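Local atomic coordinates of LYND (Lyngbya aestuarii, PDB entry 4V1T), a protein that probably acts as an ATP-dependent YcaO cyclodehydratase that forms azoline heterocycles in cyanobactin precursor peptides. Residues Ala208-Gly213 with Pro723-Asn728; His387-Ala392 with Glu426-Ile431; Pro194-Gly199 with His303-Arg308. All coordinates share one frame; numbering follows the deposited sequence.

Interaction 1. Residues Ala208-Gly213 with Pro723-Asn728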
loop_
_atom_site.group_PDB
_atom_site.type_symbol
_atom_site.label_atom_id
_atom_site.label_comp_id
_atom_site.label_asym_id
_atom_site.label_seq_id
_atom_site.Cartn_x
_atom_site.Cartn_y
_atom_site.Cartn_z
ATOM N N ALA B 208 10.616 -23.032 8.033
ATOM C CA ALA B 208 11.858 -23.456 7.399
ATOM C C ALA B 208 11.667 -23.680 5.898
ATOM O O ALA B 208 12.523 -23.321 5.097
ATOM C CB ALA B 208 12.378 -24.712 8.066
ATOM N N HIS B 209 10.529 -24.255 5.525
ATOM C CA HIS B 209 10.227 -24.555 4.131
ATOM C C HIS B 209 10.195 -23.272 3.290
ATOM O O HIS B 209 10.550 -23.280 2.125
ATOM C CB HIS B 209 8.891 -25.294 4.028
ATOM C CG HIS B 209 8.606 -25.861 2.676
ATOM N ND1 HIS B 209 7.877 -25.187 1.720
ATOM C CD2 HIS B 209 8.934 -27.057 2.123
ATOM C CE1 HIS B 209 7.776 -25.937 0.636
ATOM N NE2 HIS B 209 8.409 -27.078 0.855
ATOM N N ARG B 210 9.762 -22.170 3.886
ATOM C CA ARG B 210 9.773 -20.891 3.191
ATOM C C ARG B 210 11.174 -20.273 3.216
ATOM O O ARG B 210 11.647 -19.744 2.210
ATOM C CB ARG B 210 8.761 -19.926 3.826
ATOM C CG ARG B 210 7.299 -20.357 3.726
ATOM C CD ARG B 210 6.788 -20.269 2.294
ATOM N NE ARG B 210 5.477 -20.896 2.152
ATOM C CZ ARG B 210 4.315 -20.262 2.268
ATOM N NH1 ARG B 210 4.268 -18.964 2.528
ATOM N NH2 ARG B 210 3.186 -20.941 2.125
ATOM N N LEU B 211 11.826 -20.339 4.370
ATOM C CA LEU B 211 13.156 -19.752 4.545
ATOM C C LEU B 211 14.187 -20.339 3.595
ATOM O O LEU B 211 14.884 -19.592 2.909
ATOM C CB LEU B 211 13.647 -19.945 5.984
ATOM C CG LEU B 211 13.033 -19.070 7.065
ATOM C CD1 LEU B 211 13.585 -19.440 8.437
ATOM C CD2 LEU B 211 13.277 -17.597 6.781
ATOM N N ARG B 212 14.286 -21.668 3.569
ATOM C CA ARG B 212 15.205 -22.377 2.667
ATOM C C ARG B 212 15.055 -21.873 1.233
ATOM O O ARG B 212 16.031 -21.618 0.542
ATOM C CB ARG B 212 14.953 -23.892 2.727
ATOM C CG ARG B 212 15.799 -24.629 3.757
ATOM C CD ARG B 212 15.086 -25.849 4.318
ATOM N NE ARG B 212 15.660 -26.248 5.599
ATOM C CZ ARG B 212 15.027 -26.960 6.527
ATOM N NH1 ARG B 212 13.776 -27.385 6.337
ATOM N NH2 ARG B 212 15.646 -27.243 7.664
ATOM N N GLY B 213 13.811 -21.714 0.808
ATOM C CA GLY B 213 13.511 -21.264 -0.534
ATOM C C GLY B 213 13.893 -19.825 -0.804
ATOM O O GLY B 213 14.387 -19.500 -1.883
ATOM N N PRO B 723 -2.210 -25.956 -0.759
ATOM C CA PRO B 723 -3.213 -25.459 0.198
ATOM C C PRO B 723 -2.741 -24.283 1.046
ATOM O O PRO B 723 -3.558 -23.465 1.450
ATOM C CB PRO B 723 -3.476 -26.671 1.102
ATOM C CG PRO B 723 -3.027 -27.845 0.321
ATOM C CD PRO B 723 -1.887 -27.370 -0.517
ATOM N N ASP B 724 -1.446 -24.218 1.329
ATOM C CA ASP B 724 -0.873 -23.113 2.094
ATOM C C ASP B 724 -0.754 -21.832 1.252
ATOM O O ASP B 724 -0.479 -20.754 1.786
ATOM C CB ASP B 724 0.508 -23.508 2.647
ATOM C CG ASP B 724 1.492 -23.903 1.554
ATOM O OD1 ASP B 724 1.048 -24.456 0.527
ATOM O OD2 ASP B 724 2.702 -23.669 1.731
ATOM N N ILE B 725 -0.951 -21.962 -0.056
ATOM C CA ILE B 725 -0.946 -20.822 -0.974
ATOM C C ILE B 725 -2.361 -20.317 -1.215
ATOM O O ILE B 725 -2.626 -19.118 -1.101
ATOM C CB ILE B 725 -0.315 -21.203 -2.327
ATOM C CG1 ILE B 725 1.153 -21.593 -2.140
ATOM C CG2 ILE B 725 -0.445 -20.070 -3.337
ATOM C CD1 ILE B 725 2.043 -20.468 -1.648
ATOM N N GLY B 726 -3.263 -21.238 -1.554
ATOM C CA GLY B 726 -4.673 -20.910 -1.752
ATOM C C GLY B 726 -4.997 -20.623 -3.202
ATOM O O GLY B 726 -5.888 -21.241 -3.781
ATOM N N LEU B 727 -4.272 -19.677 -3.789
ATOM C CA LEU B 727 -4.430 -19.342 -5.202
ATOM C C LEU B 727 -4.272 -20.578 -6.068
ATOM O O LEU B 727 -3.288 -21.309 -5.957
ATOM C CB LEU B 727 -3.400 -18.290 -5.622
ATOM C CG LEU B 727 -3.535 -17.746 -7.043
ATOM C CD1 LEU B 727 -4.792 -16.887 -7.179
ATOM C CD2 LEU B 727 -2.294 -16.957 -7.433
ATOM N N ASN B 728 -5.246 -20.812 -6.937
ATOM C CA ASN B 728 -5.220 -21.980 -7.800
ATOM C C ASN B 728 -4.145 -21.869 -8.859
ATOM O O ASN B 728 -4.012 -20.839 -9.508
ATOM C CB ASN B 728 -6.578 -22.187 -8.460
ATOM C CG ASN B 728 -7.668 -22.506 -7.454
ATOM O OD1 ASN B 728 -8.580 -21.716 -7.241
ATOM N ND2 ASN B 728 -7.578 -23.675 -6.836
#

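Interaction 2. Residues His387-Ala392 with Glu426-Ile431. With ADP (adenosine-5'-diphosphate), chain L.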
loop_
_atom_site.group_PDB
_atom_site.type_symbol
_atom_site.label_atom_id
_atom_site.label_comp_id
_atom_site.label_asym_id
_atom_site.label_seq_id
_atom_site.Cartn_x
_atom_site.Cartn_y
_atom_site.Cartn_z
ATOM N N HIS B 387 11.616 -13.100 -8.044
ATOM C CA HIS B 387 11.721 -14.511 -8.418
ATOM C C HIS B 387 11.976 -15.435 -7.227
ATOM O O HIS B 387 12.414 -14.990 -6.168
ATOM C CB HIS B 387 12.826 -14.695 -9.458
ATOM C CG HIS B 387 14.199 -14.437 -8.924
ATOM N ND1 HIS B 387 14.852 -15.323 -8.093
ATOM C CD2 HIS B 387 15.038 -13.386 -9.087
ATOM C CE1 HIS B 387 16.039 -14.835 -7.778
ATOM N NE2 HIS B 387 16.177 -13.660 -8.368
ATOM N N SER B 388 11.699 -16.724 -7.415
ATOM C CA SER B 388 11.884 -17.719 -6.354
ATOM C C SER B 388 13.216 -18.470 -6.515
ATOM O O SER B 388 14.281 -17.860 -6.388
ATOM C CB SER B 388 10.695 -18.693 -6.314
ATOM O OG SER B 388 9.544 -18.082 -5.747
ATOM N N PHE B 389 13.176 -19.773 -6.795
ATOM C CA PHE B 389 14.398 -20.574 -6.769
ATOM C C PHE B 389 14.366 -21.830 -7.629
ATOM O O PHE B 389 13.310 -22.314 -8.029
ATOM C CB PHE B 389 14.742 -20.958 -5.324
ATOM C CG PHE B 389 13.627 -21.668 -4.602
ATOM C CD1 PHE B 389 13.408 -23.030 -4.790
ATOM C CD2 PHE B 389 12.798 -20.976 -3.738
ATOM C CE1 PHE B 389 12.383 -23.684 -4.128
ATOM C CE2 PHE B 389 11.771 -21.625 -3.075
ATOM C CZ PHE B 389 11.564 -22.981 -3.267
ATOM N N GLY B 390 15.577 -22.282 -7.878
ATOM C CA GLY B 390 15.883 -23.511 -8.556
ATOM C C GLY B 390 17.042 -24.129 -7.815
ATOM O O GLY B 390 17.679 -23.479 -6.986
ATOM N N SER B 391 17.289 -25.398 -8.082
ATOM C CA SER B 391 18.431 -26.054 -7.507
ATOM C C SER B 391 19.594 -25.799 -8.439
ATOM O O SER B 391 19.662 -26.348 -9.515
ATOM C CB SER B 391 18.160 -27.537 -7.345
ATOM O OG SER B 391 16.802 -27.742 -7.029
ATOM N N ALA B 392 20.497 -24.932 -8.018
ATOM C CA ALA B 392 21.621 -24.553 -8.834
ATOM C C ALA B 392 22.864 -25.002 -8.135
ATOM O O ALA B 392 23.014 -24.825 -6.935
ATOM C CB ALA B 392 21.640 -23.059 -9.051
ATOM N N GLU B 426 2.346 -18.555 -9.327
ATOM C CA GLU B 426 2.237 -19.575 -10.348
ATOM C C GLU B 426 3.558 -20.335 -10.475
ATOM O O GLU B 426 3.576 -21.559 -10.492
ATOM C CB GLU B 426 1.858 -18.939 -11.694
ATOM C CG GLU B 426 1.853 -19.906 -12.890
ATOM C CD GLU B 426 2.286 -19.236 -14.187
ATOM O OE1 GLU B 426 1.784 -18.136 -14.493
ATOM O OE2 GLU B 426 3.140 -19.807 -14.900
ATOM N N ARG B 427 4.657 -19.596 -10.568
ATOM C CA ARG B 427 5.960 -20.207 -10.736
ATOM C C ARG B 427 6.358 -21.016 -9.513
ATOM O O ARG B 427 6.926 -22.096 -9.641
ATOM C CB ARG B 427 7.020 -19.147 -11.035
ATOM C CG ARG B 427 6.771 -18.363 -12.319
ATOM C CD ARG B 427 7.074 -19.161 -13.579
ATOM N NE ARG B 427 6.554 -18.486 -14.772
ATOM C CZ ARG B 427 7.102 -17.403 -15.327
ATOM N NH1 ARG B 427 8.198 -16.852 -14.804
ATOM N NH2 ARG B 427 6.553 -16.860 -16.408
ATOM N N TYR B 428 6.044 -20.518 -8.324
ATOM C CA TYR B 428 6.362 -21.246 -7.097
ATOM C C TYR B 428 5.594 -22.566 -7.001
ATOM O O TYR B 428 6.164 -23.602 -6.674
ATOM C CB TYR B 428 6.078 -20.387 -5.863
ATOM C CG TYR B 428 6.045 -21.187 -4.571
ATOM C CD1 TYR B 428 7.206 -21.445 -3.861
ATOM C CD2 TYR B 428 4.848 -21.697 -4.077
ATOM C CE1 TYR B 428 7.182 -22.185 -2.693
ATOM C CE2 TYR B 428 4.809 -22.442 -2.907
ATOM C CZ TYR B 428 5.977 -22.679 -2.215
ATOM O OH TYR B 428 5.938 -23.413 -1.054
ATOM N N SER B 429 4.303 -22.513 -7.297
ATOM C CA SER B 429 3.409 -23.648 -7.111
ATOM C C SER B 429 3.745 -24.815 -8.020
ATOM O O SER B 429 3.333 -25.936 -7.767
ATOM C CB SER B 429 1.958 -23.213 -7.349
ATOM O OG SER B 429 1.545 -22.268 -6.370
ATOM N N GLY B 430 4.496 -24.545 -9.079
ATOM C CA GLY B 430 4.876 -25.571 -10.031
ATOM C C GLY B 430 6.130 -26.336 -9.646
ATOM O O GLY B 430 6.473 -27.328 -10.287
ATOM N N ILE B 431 6.819 -25.876 -8.606
ATOM C CA ILE B 431 8.082 -26.472 -8.210
ATOM C C ILE B 431 7.879 -27.776 -7.454
ATOM O O ILE B 431 7.004 -27.888 -6.600
ATOM C CB ILE B 431 8.911 -25.512 -7.350
ATOM C CG1 ILE B 431 9.238 -24.240 -8.142
ATOM C CG2 ILE B 431 10.209 -26.183 -6.895
ATOM C CD1 ILE B 431 9.736 -23.091 -7.283
HETATM P PB ADP L . 1.620 -14.410 -19.088
HETATM O O1B ADP L . 1.446 -15.907 -19.120
HETATM O O2B ADP L . 1.739 -13.783 -20.447
HETATM O O3B ADP L . 2.667 -13.973 -18.109
HETATM P PA ADP L . -0.115 -12.660 -17.545
HETATM O O1A ADP L . -1.404 -12.007 -17.974
HETATM O O2A ADP L . 1.122 -11.798 -17.371
HETATM O O3A ADP L . 0.184 -13.910 -18.530
HETATM O "O5'" ADP L . -0.395 -13.416 -16.165
HETATM C "C5'" ADP L . 0.664 -13.936 -15.386
HETATM C "C4'" ADP L . 0.084 -14.978 -14.444
HETATM O "O4'" ADP L . -0.741 -14.353 -13.462
HETATM C "C3'" ADP L . -0.809 -15.962 -15.176
HETATM O "O3'" ADP L . -0.633 -17.244 -14.586
HETATM C "C2'" ADP L . -2.224 -15.495 -14.929
HETATM O "O2'" ADP L . -3.151 -16.579 -14.830
HETATM C "C1'" ADP L . -2.098 -14.780 -13.598
HETATM N N9 ADP L . -3.030 -13.631 -13.521
HETATM C C8 ADP L . -3.001 -12.515 -14.282
HETATM N N7 ADP L . -3.997 -11.669 -13.923
HETATM C C5 ADP L . -4.672 -12.244 -12.918
HETATM C C6 ADP L . -5.837 -11.888 -12.084
HETATM N N6 ADP L . -6.463 -10.707 -12.290
HETATM N N1 ADP L . -6.238 -12.766 -11.140
HETATM C C2 ADP L . -5.606 -13.938 -10.945
HETATM N N3 ADP L . -4.536 -14.326 -11.671
HETATM C C4 ADP L . -4.036 -13.540 -12.655
#

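Interaction 3. Residues Pro194-Gly199 with His303-Arg308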
loop_
_atom_site.group_PDB
_atom_site.type_symbol
_atom_site.label_atom_id
_atom_site.label_comp_id
_atom_site.label_asym_id
_atom_site.label_seq_id
_atom_site.Cartn_x
_atom_site.Cartn_y
_atom_site.Cartn_z
ATOM N N PRO B 194 8.301 -16.166 15.269
ATOM C CA PRO B 194 6.966 -16.167 15.859
ATOM C C PRO B 194 6.899 -16.827 17.219
ATOM O O PRO B 194 7.882 -17.411 17.690
ATOM C CB PRO B 194 6.168 -16.981 14.856
ATOM C CG PRO B 194 7.139 -18.010 14.405
ATOM C CD PRO B 194 8.494 -17.331 14.386
ATOM N N VAL B 195 5.734 -16.707 17.845
ATOM C CA VAL B 195 5.333 -17.612 18.894
ATOM C C VAL B 195 4.703 -18.817 18.207
ATOM O O VAL B 195 3.695 -18.679 17.515
ATOM C CB VAL B 195 4.319 -16.972 19.867
ATOM C CG1 VAL B 195 3.667 -18.028 20.758
ATOM C CG2 VAL B 195 5.003 -15.913 20.713
ATOM N N PHE B 196 5.310 -19.985 18.398
ATOM C CA PHE B 196 4.770 -21.239 17.894
ATOM C C PHE B 196 3.803 -21.833 18.912
ATOM O O PHE B 196 4.187 -22.113 20.043
ATOM C CB PHE B 196 5.895 -22.244 17.611
ATOM C CG PHE B 196 6.891 -21.780 16.583
ATOM C CD1 PHE B 196 6.606 -21.869 15.235
ATOM C CD2 PHE B 196 8.114 -21.257 16.969
ATOM C CE1 PHE B 196 7.520 -21.457 14.292
ATOM C CE2 PHE B 196 9.047 -20.854 16.025
ATOM C CZ PHE B 196 8.749 -20.949 14.687
ATOM N N VAL B 197 2.559 -22.024 18.496
ATOM C CA VAL B 197 1.561 -22.720 19.306
ATOM C C VAL B 197 1.180 -24.033 18.604
ATOM O O VAL B 197 0.428 -24.011 17.630
ATOM C CB VAL B 197 0.294 -21.862 19.523
ATOM C CG1 VAL B 197 -0.627 -22.546 20.522
ATOM C CG2 VAL B 197 0.655 -20.475 20.027
ATOM N N PRO B 198 1.718 -25.174 19.081
ATOM C CA PRO B 198 1.441 -26.480 18.466
ATOM C C PRO B 198 -0.043 -26.772 18.312
ATOM O O PRO B 198 -0.771 -26.728 19.294
ATOM C CB PRO B 198 2.076 -27.463 19.447
ATOM C CG PRO B 198 3.212 -26.712 20.022
ATOM C CD PRO B 198 2.736 -25.284 20.138
ATOM N N GLY B 199 -0.475 -27.042 17.083
ATOM C CA GLY B 199 -1.884 -27.291 16.789
ATOM C C GLY B 199 -2.625 -26.085 16.228
ATOM O O GLY B 199 -3.624 -26.239 15.520
ATOM N N HIS B 303 5.697 -10.279 8.918
ATOM C CA HIS B 303 5.650 -11.408 7.988
ATOM C C HIS B 303 4.723 -12.498 8.535
ATOM O O HIS B 303 4.960 -13.031 9.615
ATOM C CB HIS B 303 7.058 -11.969 7.756
ATOM C CG HIS B 303 8.100 -10.917 7.563
ATOM N ND1 HIS B 303 8.465 -10.459 6.317
ATOM C CD2 HIS B 303 8.843 -10.216 8.454
ATOM C CE1 HIS B 303 9.401 -9.538 6.447
ATOM N NE2 HIS B 303 9.644 -9.367 7.732
ATOM N N ILE B 304 3.678 -12.827 7.777
ATOM C CA ILE B 304 2.686 -13.805 8.208
ATOM C C ILE B 304 3.163 -15.233 7.956
ATOM O O ILE B 304 3.453 -15.598 6.829
ATOM C CB ILE B 304 1.343 -13.622 7.480
ATOM C CG1 ILE B 304 0.817 -12.187 7.629
ATOM C CG2 ILE B 304 0.306 -14.623 8.003
ATOM C CD1 ILE B 304 0.087 -11.919 8.926
ATOM N N LEU B 305 3.199 -16.044 9.003
ATOM C CA LEU B 305 3.504 -17.459 8.870
ATOM C C LEU B 305 2.227 -18.269 8.689
ATOM O O LEU B 305 1.403 -18.352 9.597
ATOM C CB LEU B 305 4.268 -17.969 10.097
ATOM C CG LEU B 305 4.489 -19.484 10.149
ATOM C CD1 LEU B 305 5.334 -19.944 8.964
ATOM C CD2 LEU B 305 5.140 -19.891 11.464
ATOM N N ILE B 306 2.080 -18.876 7.520
ATOM C CA ILE B 306 0.944 -19.739 7.255
ATOM C C ILE B 306 1.252 -21.141 7.766
ATOM O O ILE B 306 2.310 -21.684 7.502
ATOM C CB ILE B 306 0.597 -19.785 5.748
ATOM C CG1 ILE B 306 -0.078 -18.483 5.311
ATOM C CG2 ILE B 306 -0.367 -20.938 5.440
ATOM C CD1 ILE B 306 0.865 -17.329 5.116
ATOM N N LYS B 307 0.321 -21.716 8.506
ATOM C CA LYS B 307 0.421 -23.111 8.910
ATOM C C LYS B 307 0.122 -23.977 7.694
ATOM O O LYS B 307 -0.986 -23.961 7.173
ATOM C CB LYS B 307 -0.557 -23.408 10.046
ATOM C CG LYS B 307 -0.647 -24.877 10.438
ATOM C CD LYS B 307 -1.633 -25.063 11.578
ATOM C CE LYS B 307 -2.490 -26.309 11.406
ATOM N NZ LYS B 307 -1.907 -27.485 12.091
ATOM N N ARG B 308 1.124 -24.722 7.243
ATOM C CA ARG B 308 0.985 -25.551 6.050
ATOM C C ARG B 308 0.266 -26.842 6.392
ATOM O O ARG B 308 0.727 -27.619 7.228
ATOM C CB ARG B 308 2.359 -25.843 5.430
ATOM C CG ARG B 308 3.202 -24.590 5.221
ATOM C CD ARG B 308 4.544 -24.908 4.580
ATOM N NE ARG B 308 4.384 -25.436 3.222
ATOM C CZ ARG B 308 4.853 -26.604 2.787
ATOM N NH1 ARG B 308 5.539 -27.408 3.588
ATOM N NH2 ARG B 308 4.644 -26.966 1.527
#

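Interaction 1. Residues Ala208-Gly213 with Pro723-Asn728
Arg210 and Asp724 form a buried salt bridge that joins helix 204-213, which carries the zinc ligand Cys206, to a loop within the YcaO cyclodehydratase family region, a worked example of how one ion pair can tie together regions some 510 residues apart in sequence. Arg210 sits on the helix, whereas Asp724 belongs to the loop between strands 716-719 and 728-733. The backbones stay well apart, with 10.9 Å between Arg210 CA and Asp724 CA, so the long arginine must do the spanning. Its chain bends at CG (chi2 -70°), which carries the guanidinium over to the loop. There Arg210 NH2 donates a nearly straight hydrogen bond of 2.8 Å to Asp724 OD2, with an N-H...O angle of 162°. The carboxylate oxygen lies in the guanidinium plane, at its edge, but the arginine reaches that oxygen from above the carboxylate plane; the two flat groups are turned 53° against each other, and within this pair NH2 alone bonds to the acid. Beside it the CD1 methyl of Ile725 rests 4.0 Å from Arg210 NH2, giving the charged group an apolar neighbour.

Both charged groups have further partners. Arg210 NH1 donates to Thr363 O, so the guanidinium is held through both of its terminal nitrogens. On the acid, OD2 also forms a salt bridge with Arg308 NE and OD1 takes a hydrogen bond from Gln310 NE2; with two arginines at one oxygen, Asp724 is likely to remain negatively charged despite its burial. The arrangement is a small buried ion network in which one carboxylate is shared by two arginines, one from the helix that carries a zinc ligand and one from the chain after strand 299-304.

Interaction 2. Residues His387-Ala392 with Glu426-Ile431
Ser388 and Tyr428 mark the closest backbone approach, 6.6 Å between their CA atoms, where a loop without regular structure passes the C-terminal part of helix 413-429. The serine meets the helix lightly, Ser388 OG lying 4.2 Å from Tyr428 CB. Next to it, Phe389 supplies the larger apolar surface. Its CG is tucked between the backbone N and the carbonyl carbon (chi1 55°), an orientation that brings the ring across to Ile431. The Ile431 CD1 methyl sits over one face of this ring, displaced toward the rim, at 4.2 Å from Phe389 CE1. That same methyl touches the loop backbone, with Ile431 CD1 3.7 Å from Phe389 O, so one branch tip fills the angle between ring and carbonyl. Tyr428 joins more loosely, its CE1 being 4.5 Å from Phe389 CZ. Within the loop, His387 ND1 donates to Ser388 O over 3.1 Å, approaching from above the carbonyl plane.

Glu426 uses the end of its side chain quite differently, reaching the nucleotide: ADP O3' donates a short 2.6 Å hydrogen bond to Glu426 OE1. Its other oxygen, OE2, forms a long salt bridge with Arg427 NE. With an alanine here, the ribose O3' hydroxyl would probably lose this acceptor and Arg427 its long ionic pair. The helix thus presents packing residues to the loop and a ligand-binding residue to the pocket, within a few positions of one another. Around this pair, Glu426 also packs on strands 532-535 and 728-733, Tyr428 rests on Ile725 in the loop before the latter strand, and His387 and Ser391 touch helix 216-225, so that the 387-392 loop runs between that helix and the nucleotide-contacting helix 413-429.

Interaction 3. Residues Pro194-Gly199 with His303-Arg308
Pro194, preceded by a cis peptide bond, starts the contact by setting its CG 4.0 Å from Leu305 CD2. Two residues on, Phe196 reaches the same methyl: its CE1 lies 4.0 Å from Leu305 CD2, and the two side chains cross at about a right angle. Pro194 CG also lies above one face of the Phe196 ring, near its rim, so proline and phenylalanine together receive the leucine branch. For Leu305, chi1 of 173° extends CG away from the backbone N, and chi2 of 62° turns CD2 to the pair. Strand 289-294 lies between strands 189-196 and 299-304 in the sheet, so this packing reaches past the intervening strand. Beyond the strand, the chain ends its part in the contact at Gly199, whose positive phi (99°) suits a residue lacking a side chain. The bent end of Lys307 comes near this glycine, but Gly199 O and Lys307 NZ remain 4.0 Å apart, too far for a hydrogen bond.

Phe196 also stacks on Trp180, and Leu305 touches Leu207 of helix 204-213. The chemistry implies a junction held chiefly by apolar burial near the four-cysteine zinc site, with at most a weak electrostatic attraction at its more exposed glycine-lysine end.

Overall arrangement
From the N terminus, residues 194-199 leave their strand and lead directly into helix 204-213, so interaction 3 and interaction 1 open almost together. Interaction 3 closes first, at 303-308, ending a loop of about a hundred residues; interaction 1 closes only at 723-728, and the two therefore cross. Between these closures lies interaction 2, a short loop from 387-392 to 426-431 contained wholly within the span of interaction 1 and in series with interaction 3. Spatially, interaction 1 lies in the middle, touching each of the others, while interactions 2 and 3 do not meet. The seven-stranded mixed sheet, the zinc region and the nucleotide-binding YcaO part are thereby linked in a row through space.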